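Local coordinates for protein citrate lyase, subunit 1 (Methanothrix soehngenii, PDB 6ZNW) that probably interconverts citrate, ATP and CoA with oxaloacetate, acetyl-CoA, ADP and phosphate as a subunit of an ATP-dependent citrate lyase, at residues E270-T275 with A296-N301; Y118-S123 with V198-F203; G259-L264 with Y302-G307; I321-T326 with E360-K365; V284-T289 with H408-V413. One frame throughout, in Å; residues are numbered along the deposited sequence.

Overall arrangement
Four of the five contacts build the citrate-binding part of the chain, whereas contact 2 lies in the ATP-grasp part, its centre 35 Å or more from every other. Contact 3 stands at the ligand site: S306 binds magnesium and its side chain is about 3 Å from a bound citrate. Contact 1 touches it through N301 and L264 and lies about 14 Å, centre to centre, from contact 5. In contact 5 the side chain of M409 is about 8 Å from citrate. Contact 4 is more peripheral, yet I321, L324 and M325 of its helix pack on W274 of contact 1; the two centres are about 16 Å apart.

Contact 1. Residues E270-T275 with A296-N301; sequences EGRVWT and ADEMAN
A backbone hydrogen bond between V273 and E298 is the first of several that tie strand 273-275 to residues 296-301, a loop that leads into strand 301-306. V273 N donates to E298 O at 2.9 Å, and A300 N returns a bond of the same length to V273 O, so a single beta bridge joins V273 with M299. Side chains extend this pairing at both ends. The carboxylate of E298, its chain bent at chi2 (-57°), turns back so that OE1 accepts R272 N at 3.1 Å, on the anti side. At the other end the amide of N301 acts as a substitute peptide: OD1 takes T275 N in plane on a lone pair, while ND2 gives a straight bond of 172° to T275 O. Asparagine suits the place because it offers donor and acceptor together.

Among the apolar contacts, A300 CB sits over one face of the W274 indole, 3.4 Å from the centroid of its five-membered ring, a CH-pi contact that a small methyl can make. V273 CG2 packs on M299 CG at 3.7 Å. At G271 the absence of a side chain matters, since a CB would run into A300 CA and E298 O.

Strand 273-275 is the outermost, within this chain, of a parallel four-stranded sheet, next to 334-338. Helix 280-292 receives V273, T275 and M299 through I290, whereas W274 packs against helix 311-325.

Contact 2. Residues Y118-S123 with V198-F203; sequences YYVAIS and VEINPF
Y118 and F203 pack closely between the antiparallel strands 118-125 and 195-206. F203 CG lies between its backbone N and carbonyl carbon (chi1 75°), which brings the phenyl ring against Y118, whose CB rests over one face, 3.8 Å from the centroid. The Y118 ring turns its edge to that face in an offset edge-to-face pair, planes at 78°. V120 CG1 meets F203 CD2 at 3.6 Å, and I122 and V198 lie side by side on the same buried face. Y118/F203, V120/I200 and I122/V198 are hydrogen-bonded pairs, with I200 N 2.8 Å from V120 O.

The other face is looser and partly exposed: A121 and E199 form a non-hydrogen-bonded pair, and E199 turns its carboxylate away to Y197. Between Y118 and V120 a beta bulge shifts the register by one, its extra residue on the 198-203 side, where N201 and P202, joined by a cis peptide bond, turn a corner.

Strands 128-134 and 209-220 flank this pair in the ATP-grasp sheet; helix 176-192 packs against V120, I122 and I200.

Contact 3. Residues G259-L264 with Y302-G307; sequences GASLKL and YGEYSG. With MG (magnesium ion), chain D.
E304 has CG between its backbone N and carbonyl carbon (chi1 80°) and S261 has OG anti to its own N (chi1 -179°), torsions that bring hydroxyl and carboxylate together. S261 OG donates to E304 OE1 at 2.8 Å, approaching from above the carboxylate plane. K263, lying alongside E304, adds a salt bridge from NZ to OE1 at 3.5 Å, long for a hydrogen bond, and donates to S261 OG. Its ammonium also bonds to the backbone of another protein chain.

These residues share one face of a two-stranded antiparallel sheet, in which S261-S306 and K263-E304 are hydrogen-bonded pairs; K263 N reaches E304 O at 2.8 Å. L262 and Y305 occupy the opposite face, L262 packing on helix 246-256.

S306 OG binds the magnesium ion at 2.1 Å and also donates to the syn lone pair of E304 OE2. Three waters and two ligand atoms from outside the two segments complete the metal shell. E304 is thus a second-shell residue, its OE1 accepting from metal-bound water 1 at 3.0 Å. G307 N, just beyond, hydrogen-bonds to the citrate.

Contact 4. Residues I321-T326 with E360-K365; sequences ILDLMT and EEYQQK
The Y362 ring carries L322 CB over the centre of one face, 3.8 Å from the centroid and 13° off the normal, a CH-pi contact. At its edge, near the ring plane, T326 CG2 comes to 3.7 Å from Y362 CE2. The phenol end reaches D323, whose CB lies 3.3 Å from Y362 OH. This is packing between helices on the outside of the alpha/beta domain: the C-terminal turn of helix 311-325 meets the break between helices 348-361 and 363-368.

Y362 stands at that break, the first residue to leave the earlier helix and the N-cap position of the next. A large aromatic suits it because its flat ring can bridge from L322 to D323 and T326. L322 and Y362 slide past each other in opposite directions, and L322 CD1 comes near Y362 CD1 and CB. Beyond the ring, L322 packs on A358 and L359 of helix 348-361, while the D323 carboxylate has its salt bridge with R327.

K365 supplies the exposed margin. Its chain is extended beyond CG and runs across T326, with CD 3.6 Å from T326 CG2; the ammonium runs on toward D323, K365 NZ 5.1 Å from D323 OD1, too far for a salt bridge. T326 has OG1 anti to its backbone N (chi1 -168°), which turns the hydroxyl to helix 363-368, where OG1 makes a weak 3.4 Å hydrogen bond to K365 O.

Contact 5. Residues V284-T289 with H408-V413; sequences VIYADT and HMTRIV
Y286 projects from helix 280-292 like a flat wedge into the hollow formed by M409, I412 and V413. In this alpha/beta domain the contact joins helix 280-292 to the beta turn H408-R411 and the weakly bonded start of helix 412-417. Each wall of the hollow meets the ring differently. M409 CG lies 3.8 Å from Y286 CE1, and its sulfur makes an oblique Met-aromatic contact. I412 approaches the edge, CG1 lying in the ring plane, while V413 CG2 meets Y286 CD2 obliquely at 3.7 Å. Tyrosine fits because its length carries the hydroxyl to the backbone of the turn: OH lies 2.6 Å from M409 O and accepts a hydrogen bond from G340 N.

M409 forms the matching bump. The chain runs straight through chi2 and bends at chi3 (86°), which swings CE back toward helix 280-292 to sit 3.7 Å from I285 CG2. An unbranched, flexible methionine can thus fill the space between isoleucine and the ring.

One helical turn on from I285, T289 CG2 packs on V413 CG1, two branched side chains crossing obliquely. The hydroxyls of T289 and T410 reach toward each other tip to tip. T410 OG1 donates to T289 OG1 at 3.0 Å, and T289 OG1 in turn donates to I285 O, which T289 N reaches from the opposite face of the carbonyl plane.

Contact 1. Residues E270-T275 with A296-N301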
# COMPACT_ATOMS: atom_id res chain seq x y z
N GLU A 270 -24.80 61.23 26.35
CA GLU A 270 -23.96 61.95 27.31
C GLU A 270 -24.03 61.40 28.75
O GLU A 270 -23.54 62.05 29.68
CB GLU A 270 -24.32 63.46 27.31
CG GLU A 270 -24.37 64.08 25.92
CD GLU A 270 -23.11 63.89 25.10
OE1 GLU A 270 -22.03 64.33 25.56
OE2 GLU A 270 -23.19 63.29 24.01
N GLY A 271 -24.64 60.23 28.94
CA GLY A 271 -24.77 59.62 30.25
C GLY A 271 -23.47 59.04 30.78
O GLY A 271 -22.65 58.50 30.03
N ARG A 272 -23.30 59.16 32.10
CA ARG A 272 -22.16 58.70 32.90
C ARG A 272 -22.21 57.20 33.17
O ARG A 272 -21.16 56.59 33.39
CB ARG A 272 -22.29 59.36 34.29
CG ARG A 272 -21.26 60.42 34.64
CD ARG A 272 -21.41 60.91 36.08
NE ARG A 272 -21.50 59.83 37.06
CZ ARG A 272 -20.45 59.16 37.55
NH1 ARG A 272 -20.63 58.18 38.43
NH2 ARG A 272 -19.22 59.45 37.14
N VAL A 273 -23.42 56.62 33.25
CA VAL A 273 -23.55 55.21 33.62
C VAL A 273 -23.85 54.32 32.40
O VAL A 273 -24.90 54.42 31.76
CB VAL A 273 -24.50 54.91 34.85
CG1 VAL A 273 -24.79 56.14 35.70
CG2 VAL A 273 -25.77 54.14 34.50
N TRP A 274 -22.91 53.45 32.09
CA TRP A 274 -23.07 52.50 31.00
C TRP A 274 -23.19 51.10 31.57
O TRP A 274 -22.62 50.80 32.61
CB TRP A 274 -21.94 52.60 29.97
CG TRP A 274 -21.99 53.88 29.19
CD1 TRP A 274 -21.59 55.11 29.60
CD2 TRP A 274 -22.52 54.05 27.86
NE1 TRP A 274 -21.81 56.04 28.61
CE2 TRP A 274 -22.38 55.42 27.53
CE3 TRP A 274 -23.10 53.19 26.92
CZ2 TRP A 274 -22.80 55.93 26.30
CZ3 TRP A 274 -23.50 53.70 25.70
CH2 TRP A 274 -23.36 55.06 25.41
N THR A 275 -24.00 50.26 30.91
CA THR A 275 -24.22 48.91 31.39
C THR A 275 -24.02 47.87 30.31
O THR A 275 -24.41 48.07 29.16
CB THR A 275 -25.62 48.76 31.99
OG1 THR A 275 -26.61 49.11 31.01
CG2 THR A 275 -25.81 49.57 33.26
N ALA A 296 -31.34 57.88 36.99
CA ALA A 296 -32.05 57.60 35.74
C ALA A 296 -31.55 58.49 34.60
O ALA A 296 -31.39 58.03 33.46
CB ALA A 296 -33.55 57.84 35.94
N ASP A 297 -31.27 59.77 34.92
CA ASP A 297 -30.77 60.77 33.98
C ASP A 297 -29.37 60.39 33.47
O ASP A 297 -29.07 60.58 32.29
CB ASP A 297 -30.78 62.15 34.64
CG ASP A 297 -32.19 62.65 34.98
OD1 ASP A 297 -33.14 61.84 34.93
OD2 ASP A 297 -32.33 63.87 35.29
N GLU A 298 -28.53 59.80 34.34
CA GLU A 298 -27.19 59.38 33.94
C GLU A 298 -27.16 58.00 33.27
O GLU A 298 -26.10 57.59 32.81
CB GLU A 298 -26.19 59.45 35.10
CG GLU A 298 -25.91 60.87 35.57
CD GLU A 298 -25.38 61.85 34.52
OE1 GLU A 298 -24.86 61.39 33.48
OE2 GLU A 298 -25.48 63.07 34.77
N MET A 299 -28.30 57.30 33.18
CA MET A 299 -28.35 55.99 32.53
C MET A 299 -28.24 56.16 31.03
O MET A 299 -29.20 56.53 30.35
CB MET A 299 -29.60 55.22 32.91
CG MET A 299 -29.30 53.84 33.35
SD MET A 299 -30.77 52.83 33.38
CE MET A 299 -31.49 53.47 34.74
N ALA A 300 -27.04 55.93 30.52
CA ALA A 300 -26.70 56.11 29.12
C ALA A 300 -27.34 55.12 28.14
O ALA A 300 -27.48 55.44 26.96
CB ALA A 300 -25.19 56.10 28.95
N ASN A 301 -27.71 53.92 28.62
CA ASN A 301 -28.27 52.91 27.73
C ASN A 301 -29.01 51.78 28.47
O ASN A 301 -28.80 51.58 29.67
CB ASN A 301 -27.13 52.27 26.89
CG ASN A 301 -26.25 51.32 27.69
OD1 ASN A 301 -25.59 51.72 28.66
ND2 ASN A 301 -26.29 50.04 27.35

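Contact 2. Residues Y118-S123 with V198-F203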
# COMPACT_ATOMS: atom_id res chain seq x y z
N TYR A 118 -67.21 53.89 11.36
CA TYR A 118 -67.22 52.68 12.18
C TYR A 118 -65.80 52.32 12.62
O TYR A 118 -64.82 52.61 11.92
CB TYR A 118 -67.91 51.49 11.47
CG TYR A 118 -69.32 51.73 10.98
CD1 TYR A 118 -70.19 52.58 11.66
CD2 TYR A 118 -69.82 51.08 9.85
CE1 TYR A 118 -71.49 52.80 11.22
CE2 TYR A 118 -71.11 51.29 9.40
CZ TYR A 118 -71.95 52.15 10.09
OH TYR A 118 -73.24 52.38 9.66
N TYR A 119 -65.67 51.69 13.79
CA TYR A 119 -64.37 51.37 14.36
C TYR A 119 -64.17 49.86 14.41
O TYR A 119 -65.09 49.14 14.78
CB TYR A 119 -64.25 51.96 15.79
CG TYR A 119 -64.83 53.35 15.97
CD1 TYR A 119 -64.05 54.48 15.78
CD2 TYR A 119 -66.15 53.54 16.35
CE1 TYR A 119 -64.57 55.76 15.94
CE2 TYR A 119 -66.69 54.81 16.50
CZ TYR A 119 -65.90 55.92 16.30
OH TYR A 119 -66.43 57.18 16.47
N VAL A 120 -62.98 49.38 14.06
CA VAL A 120 -62.64 47.96 14.13
C VAL A 120 -61.20 47.79 14.62
O VAL A 120 -60.31 48.50 14.18
CB VAL A 120 -62.95 47.15 12.83
CG1 VAL A 120 -62.11 47.63 11.65
CG2 VAL A 120 -62.75 45.65 13.06
N ALA A 121 -60.99 46.88 15.59
CA ALA A 121 -59.65 46.63 16.11
C ALA A 121 -59.44 45.17 16.46
O ALA A 121 -60.31 44.55 17.04
CB ALA A 121 -59.38 47.50 17.33
N ILE A 122 -58.28 44.61 16.09
CA ILE A 122 -57.95 43.24 16.43
C ILE A 122 -56.68 43.22 17.27
O ILE A 122 -55.66 43.81 16.92
CB ILE A 122 -57.88 42.26 15.22
CG1 ILE A 122 -59.06 42.45 14.26
CG2 ILE A 122 -57.79 40.81 15.70
CD1 ILE A 122 -58.88 41.80 12.92
N SER A 123 -56.80 42.61 18.44
CA SER A 123 -55.75 42.43 19.43
C SER A 123 -55.82 40.98 19.92
O SER A 123 -56.83 40.31 19.70
CB SER A 123 -55.99 43.38 20.60
OG SER A 123 -54.77 43.71 21.25
N VAL A 198 -54.09 45.69 15.04
CA VAL A 198 -54.63 46.41 13.89
C VAL A 198 -55.82 47.25 14.35
O VAL A 198 -56.62 46.80 15.16
CB VAL A 198 -54.94 45.54 12.64
CG1 VAL A 198 -56.12 44.60 12.89
CG2 VAL A 198 -55.19 46.40 11.41
N GLU A 199 -55.88 48.50 13.91
CA GLU A 199 -56.96 49.41 14.29
C GLU A 199 -57.33 50.28 13.11
O GLU A 199 -56.49 51.00 12.58
CB GLU A 199 -56.53 50.29 15.47
CG GLU A 199 -57.58 51.29 15.92
CD GLU A 199 -57.02 52.48 16.66
OE1 GLU A 199 -56.49 52.28 17.78
OE2 GLU A 199 -57.08 53.60 16.11
N ILE A 200 -58.59 50.20 12.68
CA ILE A 200 -59.11 51.04 11.61
C ILE A 200 -60.16 51.92 12.28
O ILE A 200 -61.28 51.48 12.54
CB ILE A 200 -59.66 50.24 10.41
CG1 ILE A 200 -58.61 49.21 9.92
CG2 ILE A 200 -60.06 51.21 9.29
CD1 ILE A 200 -59.13 48.12 9.06
N ASN A 201 -59.73 53.13 12.67
CA ASN A 201 -60.56 54.09 13.38
C ASN A 201 -60.46 55.45 12.74
O ASN A 201 -59.56 56.23 13.06
CB ASN A 201 -60.12 54.20 14.85
CG ASN A 201 -60.71 53.18 15.80
OD1 ASN A 201 -60.88 52.00 15.49
ND2 ASN A 201 -61.01 53.62 17.02
N PRO A 202 -61.34 55.76 11.78
CA PRO A 202 -62.50 54.97 11.36
C PRO A 202 -62.40 54.32 9.97
O PRO A 202 -61.43 54.53 9.24
CB PRO A 202 -63.61 56.04 11.36
CG PRO A 202 -62.88 57.36 10.98
CD PRO A 202 -61.38 57.09 11.18
N PHE A 203 -63.41 53.52 9.61
CA PHE A 203 -63.61 52.97 8.28
C PHE A 203 -64.99 53.44 7.76
O PHE A 203 -65.86 53.81 8.55
CB PHE A 203 -63.41 51.43 8.21
CG PHE A 203 -64.47 50.52 8.77
CD1 PHE A 203 -65.52 50.07 7.98
CD2 PHE A 203 -64.35 49.99 10.04
CE1 PHE A 203 -66.46 49.19 8.48
CE2 PHE A 203 -65.29 49.11 10.55
CZ PHE A 203 -66.34 48.70 9.76

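Contact 3. Residues G259-L264 with Y302-G307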
# COMPACT_ATOMS: atom_id res chain seq x y z
N GLY A 259 -28.70 32.63 17.34
CA GLY A 259 -29.74 32.24 18.28
C GLY A 259 -29.56 32.93 19.62
O GLY A 259 -30.52 33.02 20.40
N ALA A 260 -28.33 33.41 19.92
CA ALA A 260 -27.97 34.19 21.10
C ALA A 260 -28.65 35.59 21.00
O ALA A 260 -29.05 36.02 19.91
CB ALA A 260 -26.46 34.36 21.18
N SER A 261 -28.78 36.29 22.14
CA SER A 261 -29.41 37.61 22.18
C SER A 261 -28.38 38.71 22.42
O SER A 261 -27.57 38.59 23.32
CB SER A 261 -30.47 37.66 23.27
OG SER A 261 -31.11 38.93 23.30
N LEU A 262 -28.39 39.75 21.58
CA LEU A 262 -27.50 40.92 21.67
C LEU A 262 -28.40 42.11 21.36
O LEU A 262 -28.81 42.28 20.22
CB LEU A 262 -26.35 40.85 20.64
CG LEU A 262 -25.32 39.72 20.85
CD1 LEU A 262 -25.42 38.68 19.76
CD2 LEU A 262 -23.93 40.26 21.01
N LYS A 263 -28.78 42.88 22.38
CA LYS A 263 -29.69 44.01 22.24
C LYS A 263 -29.08 45.29 22.83
O LYS A 263 -28.42 45.22 23.87
CB LYS A 263 -31.03 43.69 22.92
CG LYS A 263 -31.76 42.50 22.30
CD LYS A 263 -33.04 42.15 23.01
CE LYS A 263 -33.76 41.07 22.27
NZ LYS A 263 -34.10 39.93 23.17
N LEU A 264 -29.26 46.44 22.16
CA LEU A 264 -28.73 47.73 22.62
C LEU A 264 -29.66 48.90 22.25
O LEU A 264 -30.03 49.06 21.09
CB LEU A 264 -27.30 47.98 22.08
CG LEU A 264 -26.69 49.37 22.34
CD1 LEU A 264 -26.43 49.59 23.82
CD2 LEU A 264 -25.42 49.56 21.54
N TYR A 302 -29.80 51.01 27.71
CA TYR A 302 -30.41 49.78 28.17
C TYR A 302 -29.93 48.72 27.17
O TYR A 302 -30.21 48.82 25.97
CB TYR A 302 -31.96 49.80 28.24
CG TYR A 302 -32.48 48.40 28.47
CD1 TYR A 302 -32.40 47.81 29.73
CD2 TYR A 302 -32.84 47.59 27.40
CE1 TYR A 302 -32.73 46.47 29.92
CE2 TYR A 302 -33.12 46.24 27.58
CZ TYR A 302 -33.10 45.69 28.84
OH TYR A 302 -33.43 44.38 29.03
N GLY A 303 -29.27 47.70 27.67
CA GLY A 303 -28.77 46.63 26.83
C GLY A 303 -28.79 45.28 27.49
O GLY A 303 -29.03 45.17 28.70
N GLU A 304 -28.55 44.23 26.69
CA GLU A 304 -28.45 42.85 27.17
C GLU A 304 -27.83 41.93 26.15
O GLU A 304 -27.99 42.12 24.95
CB GLU A 304 -29.77 42.25 27.71
CG GLU A 304 -30.74 41.75 26.65
CD GLU A 304 -30.89 40.26 26.46
OE1 GLU A 304 -31.86 39.86 25.80
OE2 GLU A 304 -30.02 39.49 26.93
N TYR A 305 -27.11 40.93 26.66
CA TYR A 305 -26.54 39.84 25.91
C TYR A 305 -26.83 38.56 26.71
O TYR A 305 -26.80 38.59 27.94
CB TYR A 305 -25.04 40.03 25.61
CG TYR A 305 -24.13 39.82 26.80
CD1 TYR A 305 -23.94 40.83 27.74
CD2 TYR A 305 -23.49 38.61 27.01
CE1 TYR A 305 -23.13 40.63 28.85
CE2 TYR A 305 -22.68 38.40 28.12
CZ TYR A 305 -22.49 39.42 29.03
OH TYR A 305 -21.69 39.23 30.12
N SER A 306 -27.18 37.49 26.02
CA SER A 306 -27.47 36.20 26.64
C SER A 306 -27.54 35.08 25.56
O SER A 306 -27.25 35.35 24.39
CB SER A 306 -28.73 36.28 27.52
OG SER A 306 -29.91 36.71 26.87
N GLY A 307 -27.87 33.85 25.94
CA GLY A 307 -27.98 32.75 25.00
C GLY A 307 -26.64 32.27 24.48
O GLY A 307 -26.53 31.81 23.34
MG MG D . -31.74 35.73 27.24
O HOH W 1 -32.95 37.08 26.32
O HOH W 2 -33.52 34.72 27.49
O HOH W 3 -31.36 34.68 25.39

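Contact 4. Residues I321-T326 with E360-K365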
# COMPACT_ATOMS: atom_id res chain seq x y z
N ILE A 321 -20.19 49.63 22.82
CA ILE A 321 -20.47 50.33 24.08
C ILE A 321 -19.26 51.23 24.42
O ILE A 321 -19.46 52.41 24.72
CB ILE A 321 -20.82 49.33 25.21
CG1 ILE A 321 -22.23 48.73 24.98
CG2 ILE A 321 -20.69 49.96 26.60
CD1 ILE A 321 -22.66 47.71 25.97
N LEU A 322 -18.02 50.70 24.31
CA LEU A 322 -16.78 51.45 24.58
C LEU A 322 -16.62 52.64 23.65
O LEU A 322 -16.24 53.71 24.12
CB LEU A 322 -15.54 50.55 24.50
CG LEU A 322 -15.40 49.53 25.62
CD1 LEU A 322 -14.31 48.52 25.29
CD2 LEU A 322 -15.14 50.21 26.95
N ASP A 323 -16.93 52.48 22.35
CA ASP A 323 -16.85 53.55 21.36
C ASP A 323 -17.75 54.72 21.77
O ASP A 323 -17.28 55.85 21.85
CB ASP A 323 -17.25 53.05 19.95
CG ASP A 323 -17.23 54.13 18.87
OD1 ASP A 323 -16.40 55.07 18.99
OD2 ASP A 323 -18.03 54.03 17.92
N LEU A 324 -19.05 54.44 22.02
CA LEU A 324 -20.05 55.44 22.40
C LEU A 324 -19.72 56.14 23.73
O LEU A 324 -20.08 57.30 23.92
CB LEU A 324 -21.43 54.76 22.49
CG LEU A 324 -22.07 54.32 21.18
CD1 LEU A 324 -23.13 53.26 21.43
CD2 LEU A 324 -22.68 55.50 20.45
N MET A 325 -19.05 55.43 24.64
CA MET A 325 -18.65 55.87 25.98
C MET A 325 -17.40 56.77 25.97
O MET A 325 -17.19 57.53 26.92
CB MET A 325 -18.34 54.61 26.80
CG MET A 325 -18.39 54.80 28.27
SD MET A 325 -18.23 53.21 29.11
CE MET A 325 -18.37 53.75 30.77
N THR A 326 -16.57 56.68 24.92
CA THR A 326 -15.33 57.45 24.82
C THR A 326 -15.39 58.64 23.84
O THR A 326 -14.36 59.25 23.54
CB THR A 326 -14.16 56.51 24.50
OG1 THR A 326 -12.96 57.25 24.69
CG2 THR A 326 -14.21 55.98 23.08
N GLU A 360 -8.86 46.00 26.11
CA GLU A 360 -7.44 46.11 25.78
C GLU A 360 -7.24 47.09 24.62
O GLU A 360 -6.29 47.87 24.64
CB GLU A 360 -6.88 44.73 25.36
CG GLU A 360 -6.30 43.91 26.50
CD GLU A 360 -5.88 42.51 26.10
OE1 GLU A 360 -6.75 41.72 25.67
OE2 GLU A 360 -4.68 42.19 26.25
N GLU A 361 -8.14 47.05 23.62
CA GLU A 361 -8.08 47.93 22.46
C GLU A 361 -8.42 49.37 22.79
O GLU A 361 -7.88 50.29 22.18
CB GLU A 361 -9.02 47.42 21.35
CG GLU A 361 -8.27 46.75 20.22
CD GLU A 361 -9.15 46.27 19.10
OE1 GLU A 361 -9.93 47.09 18.55
OE2 GLU A 361 -9.07 45.06 18.76
N TYR A 362 -9.33 49.58 23.75
CA TYR A 362 -9.73 50.92 24.16
C TYR A 362 -8.92 51.47 25.35
O TYR A 362 -9.32 52.46 25.92
CB TYR A 362 -11.25 50.95 24.44
CG TYR A 362 -12.07 51.18 23.19
CD1 TYR A 362 -12.38 50.13 22.34
CD2 TYR A 362 -12.48 52.45 22.84
CE1 TYR A 362 -13.10 50.35 21.17
CE2 TYR A 362 -13.20 52.68 21.67
CZ TYR A 362 -13.51 51.62 20.84
OH TYR A 362 -14.22 51.83 19.68
N GLN A 363 -7.78 50.84 25.68
CA GLN A 363 -6.89 51.19 26.80
C GLN A 363 -6.59 52.70 26.95
O GLN A 363 -6.74 53.24 28.04
CB GLN A 363 -5.58 50.39 26.70
CG GLN A 363 -4.60 50.62 27.84
CD GLN A 363 -3.23 50.04 27.56
OE1 GLN A 363 -2.21 50.62 27.96
NE2 GLN A 363 -3.16 48.90 26.88
N GLN A 364 -6.14 53.37 25.87
CA GLN A 364 -5.81 54.79 25.93
C GLN A 364 -7.06 55.65 26.13
O GLN A 364 -7.06 56.55 26.96
CB GLN A 364 -5.02 55.24 24.70
CG GLN A 364 -4.24 56.52 24.95
CD GLN A 364 -3.61 57.10 23.70
OE1 GLN A 364 -2.78 56.47 23.04
NE2 GLN A 364 -3.99 58.33 23.37
N LYS A 365 -8.13 55.34 25.39
CA LYS A 365 -9.41 56.05 25.47
C LYS A 365 -10.12 55.86 26.82
O LYS A 365 -10.85 56.75 27.25
CB LYS A 365 -10.32 55.66 24.29
CG LYS A 365 -9.94 56.37 23.00
CD LYS A 365 -10.84 56.01 21.84
CE LYS A 365 -10.60 56.93 20.67
NZ LYS A 365 -11.61 56.75 19.59

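Contact 5. Residues V284-T289 with H408-V413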
# COMPACT_ATOMS: atom_id res chain seq x y z
N VAL A 284 -32.90 44.51 33.40
CA VAL A 284 -34.02 45.30 33.88
C VAL A 284 -33.80 45.60 35.37
O VAL A 284 -33.98 46.75 35.78
CB VAL A 284 -35.36 44.54 33.62
CG1 VAL A 284 -36.50 45.15 34.41
CG2 VAL A 284 -35.69 44.52 32.14
N ILE A 285 -33.36 44.60 36.16
CA ILE A 285 -33.08 44.77 37.58
C ILE A 285 -31.93 45.76 37.82
O ILE A 285 -32.03 46.60 38.71
CB ILE A 285 -32.87 43.41 38.29
CG1 ILE A 285 -34.13 42.56 38.17
CG2 ILE A 285 -32.50 43.62 39.76
CD1 ILE A 285 -33.98 41.15 38.61
N TYR A 286 -30.88 45.73 36.97
CA TYR A 286 -29.78 46.69 37.10
C TYR A 286 -30.28 48.11 36.81
O TYR A 286 -29.90 49.04 37.53
CB TYR A 286 -28.59 46.32 36.21
CG TYR A 286 -27.65 45.30 36.82
CD1 TYR A 286 -27.93 43.94 36.76
CD2 TYR A 286 -26.46 45.69 37.42
CE1 TYR A 286 -27.04 43.00 37.26
CE2 TYR A 286 -25.57 44.75 37.94
CZ TYR A 286 -25.87 43.41 37.85
OH TYR A 286 -25.00 42.47 38.37
N ALA A 287 -31.18 48.28 35.82
CA ALA A 287 -31.78 49.57 35.48
C ALA A 287 -32.67 50.05 36.63
O ALA A 287 -32.67 51.24 36.96
CB ALA A 287 -32.59 49.46 34.20
N ASP A 288 -33.42 49.13 37.27
CA ASP A 288 -34.28 49.42 38.41
C ASP A 288 -33.44 49.98 39.56
O ASP A 288 -33.82 50.98 40.16
CB ASP A 288 -35.02 48.16 38.90
CG ASP A 288 -36.09 47.64 37.98
OD1 ASP A 288 -36.34 48.28 36.93
OD2 ASP A 288 -36.71 46.60 38.30
N THR A 289 -32.29 49.36 39.84
CA THR A 289 -31.40 49.79 40.92
C THR A 289 -30.80 51.18 40.67
O THR A 289 -30.76 52.01 41.59
CB THR A 289 -30.33 48.70 41.17
OG1 THR A 289 -30.96 47.43 41.30
CG2 THR A 289 -29.52 48.97 42.41
N HIS A 408 -23.80 40.06 46.18
CA HIS A 408 -25.20 40.18 45.77
C HIS A 408 -25.25 40.78 44.35
O HIS A 408 -24.46 41.68 44.05
CB HIS A 408 -25.96 41.04 46.81
CG HIS A 408 -27.31 41.50 46.37
ND1 HIS A 408 -28.22 40.63 45.78
CD2 HIS A 408 -27.88 42.72 46.48
CE1 HIS A 408 -29.29 41.37 45.51
NE2 HIS A 408 -29.14 42.62 45.94
N MET A 409 -26.10 40.24 43.47
CA MET A 409 -26.15 40.60 42.05
C MET A 409 -25.99 42.08 41.73
O MET A 409 -25.11 42.46 40.97
CB MET A 409 -27.41 40.06 41.37
CG MET A 409 -27.38 40.24 39.86
SD MET A 409 -28.84 39.68 38.98
CE MET A 409 -29.85 41.10 39.11
N THR A 410 -26.80 42.92 42.34
CA THR A 410 -26.82 44.33 42.04
C THR A 410 -26.02 45.19 43.02
O THR A 410 -26.11 46.41 42.95
CB THR A 410 -28.26 44.75 41.93
OG1 THR A 410 -28.32 46.06 41.40
CG2 THR A 410 -29.00 44.64 43.23
N ARG A 411 -25.15 44.58 43.85
CA ARG A 411 -24.32 45.32 44.80
C ARG A 411 -23.27 46.22 44.13
O ARG A 411 -22.84 47.19 44.75
CB ARG A 411 -23.67 44.37 45.83
CG ARG A 411 -23.43 45.02 47.20
CD ARG A 411 -23.81 44.16 48.40
NE ARG A 411 -23.24 42.80 48.34
CZ ARG A 411 -23.24 41.95 49.37
NH1 ARG A 411 -23.72 42.32 50.55
NH2 ARG A 411 -22.73 40.73 49.22
N ILE A 412 -22.89 45.95 42.87
CA ILE A 412 -21.94 46.80 42.14
C ILE A 412 -22.56 48.16 41.73
O ILE A 412 -21.82 49.08 41.42
CB ILE A 412 -21.25 46.09 40.95
CG1 ILE A 412 -22.27 45.55 39.92
CG2 ILE A 412 -20.30 44.99 41.44
CD1 ILE A 412 -21.77 45.57 38.49
N VAL A 413 -23.89 48.28 41.75
CA VAL A 413 -24.55 49.54 41.42
C VAL A 413 -24.34 50.60 42.54
O VAL A 413 -23.75 51.63 42.22
CB VAL A 413 -26.03 49.39 41.01
CG1 VAL A 413 -26.68 50.75 40.81
CG2 VAL A 413 -26.16 48.53 39.76